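Local coordinates for protein serine acetyltransferase (Entamoeba histolytica, PDB 3Q1X) that probably transfers an acetyl group to the hydroxyl of L-serine, a step of cysteine biosynthesis, and is seen here with serine bound, at residues 75-78 with 84-87. Numbering follows the deposited sequence.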
ATOM      1  N   SER A  75     -16.113  -3.498  18.997  1.00 21.01           N
ATOM      2  CA  SER A  75     -14.668  -3.312  18.951  1.00 20.71           C
ATOM      3  C   SER A  75     -14.148  -2.376  20.048  1.00 20.10           C
ATOM      4  O   SER A  75     -13.125  -2.656  20.673  1.00 19.67           O
ATOM      5  CB  SER A  75     -14.256  -2.800  17.573  1.00 20.82           C
ATOM      6  OG  SER A  75     -14.560  -3.761  16.574  1.00 22.17           O
ATOM      7  N   VAL A  76     -14.857  -1.281  20.307  1.00 19.49           N
ATOM      8  CA  VAL A  76     -14.451  -0.391  21.396  1.00 19.05           C
ATOM      9  C   VAL A  76     -14.546  -1.114  22.741  1.00 18.99           C
ATOM     10  O   VAL A  76     -13.668  -0.968  23.575  1.00 18.71           O
ATOM     11  CB  VAL A  76     -15.237   0.951  21.421  1.00 18.99           C
ATOM     12  CG1 VAL A  76     -14.865   1.771  22.653  1.00 18.33           C
ATOM     13  CG2 VAL A  76     -14.942   1.758  20.175  1.00 19.70           C
ATOM     14  N   THR A  77     -15.606  -1.904  22.935  1.00 19.35           N
ATOM     15  CA  THR A  77     -15.774  -2.677  24.172  1.00 19.94           C
ATOM     16  C   THR A  77     -14.608  -3.663  24.392  1.00 20.13           C
ATOM     17  O   THR A  77     -14.089  -3.795  25.512  1.00 21.07           O
ATOM     18  CB  THR A  77     -17.115  -3.439  24.170  1.00 19.81           C
ATOM     19  OG1 THR A  77     -18.204  -2.497  24.129  1.00 18.72           O
ATOM     20  CG2 THR A  77     -17.245  -4.314  25.414  1.00 20.44           C
ATOM     21  N   ALA A  78     -14.201  -4.342  23.324  1.00 20.82           N
ATOM     22  CA  ALA A  78     -13.100  -5.316  23.397  1.00 20.70           C
ATOM     23  C   ALA A  78     -11.811  -4.709  23.955  1.00 20.82           C
ATOM     24  O   ALA A  78     -11.142  -5.322  24.785  1.00 21.06           O
ATOM     25  CB  ALA A  78     -12.856  -5.967  22.040  1.00 20.70           C
ATOM     26  N   PHE A  84     -17.762   2.786  28.377  1.00 22.92           N
ATOM     27  CA  PHE A  84     -16.927   3.671  27.564  1.00 22.73           C
ATOM     28  C   PHE A  84     -17.305   3.584  26.092  1.00 22.04           C
ATOM     29  O   PHE A  84     -17.381   4.613  25.415  1.00 22.17           O
ATOM     30  CB  PHE A  84     -15.441   3.347  27.741  1.00 22.85           C
ATOM     31  CG  PHE A  84     -14.520   4.370  27.127  1.00 24.26           C
ATOM     32  CD1 PHE A  84     -14.468   5.668  27.629  1.00 25.98           C
ATOM     33  CD2 PHE A  84     -13.701   4.036  26.052  1.00 23.97           C
ATOM     34  CE1 PHE A  84     -13.615   6.620  27.071  1.00 26.54           C
ATOM     35  CE2 PHE A  84     -12.839   4.984  25.483  1.00 24.73           C
ATOM     36  CZ  PHE A  84     -12.795   6.272  25.992  1.00 26.06           C
ATOM     37  N   ALA A  85     -17.538   2.361  25.611  1.00 21.41           N
ATOM     38  CA  ALA A  85     -18.002   2.116  24.234  1.00 21.18           C
ATOM     39  C   ALA A  85     -19.316   2.836  23.904  1.00 21.06           C
ATOM     40  O   ALA A  85     -19.417   3.502  22.874  1.00 20.33           O
ATOM     41  CB  ALA A  85     -18.138   0.620  23.977  1.00 20.92           C
ATOM     42  N   HIS A  86     -20.313   2.701  24.785  1.00 21.28           N
ATOM     43  CA  HIS A  86     -21.604   3.360  24.614  1.00 21.82           C
ATOM     44  C   HIS A  86     -21.454   4.873  24.447  1.00 22.07           C
ATOM     45  O   HIS A  86     -22.024   5.456  23.526  1.00 21.60           O
ATOM     46  CB  HIS A  86     -22.536   3.047  25.796  1.00 22.44           C
ATOM     47  CG  HIS A  86     -23.792   3.860  25.797  1.00 24.12           C
ATOM     48  ND1 HIS A  86     -24.927   3.477  25.111  1.00 26.68           N
ATOM     49  CD2 HIS A  86     -24.087   5.044  26.382  1.00 26.23           C
ATOM     50  CE1 HIS A  86     -25.871   4.387  25.285  1.00 26.41           C
ATOM     51  NE2 HIS A  86     -25.387   5.349  26.051  1.00 26.58           N
ATOM     52  N   GLN A  87     -20.674   5.493  25.332  1.00 22.06           N
ATOM     53  CA  GLN A  87     -20.422   6.938  25.292  1.00 22.81           C
ATOM     54  C   GLN A  87     -19.697   7.398  24.024  1.00 22.80           C
ATOM     55  O   GLN A  87     -20.021   8.447  23.450  1.00 22.89           O
ATOM     56  CB  GLN A  87     -19.614   7.359  26.510  1.00 23.38           C
ATOM     57  CG  GLN A  87     -20.333   7.089  27.826  1.00 25.43           C
ATOM     58  CD  GLN A  87     -19.409   7.158  29.027  1.00 28.30           C
ATOM     59  OE1 GLN A  87     -18.184   7.061  28.900  1.00 29.87           O
ATOM     60  NE2 GLN A  87     -19.995   7.317  30.208  1.00 29.73           N
TER
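V76 and A85 face each other close to the turn of a helical hairpin, their CA atoms 5.2 Å apart, and the side chain of V76 reaches from one backbone toward the other. Followed outward, its CB already lies 3.9 Å from CB of A85. The chain then forks. CG1 stands anti to the backbone N (chi1 174°), a torsion that carries this branch across to the second helix, where it rests 3.5 Å from CA of A85 and 3.7 Å from CB of the same residue. The same methyl approaches the ring of F84 obliquely, 4.2 Å from CD2; the flat apolar ring of a phenylalanine gives it a further apolar surface beside A85. CG2, anti to the carbonyl carbon, takes no part in the contact with 84-87. A branched residue suits this place because it is bulky close to its own backbone and can send one methyl across. The approach also depends on A85, whose side chain is a single methyl and lets the helices come this near. That methyl meets T77 as well, with OG1 3.1 Å from CB of A85, a tight contact. This hydroxyl is hydrogen-bonded to the carbonyl oxygen of K73, one turn earlier, so a threonine can sit against an apolar methyl with its polar end satisfied within its own helix. Beyond the pair, V76 also packs on Y150 of helix 150-162, and both V76 and F84 touch E147. At the turn itself, N80 ND2 bonds to O of V76, and D81 OD2 accepts the amide N-H of F84. With only a short link between helices 59-79 and 82-113, the contact lies beside the turn of an alpha-helical hairpin in the helical part of the chain, away from the left-handed beta-helix.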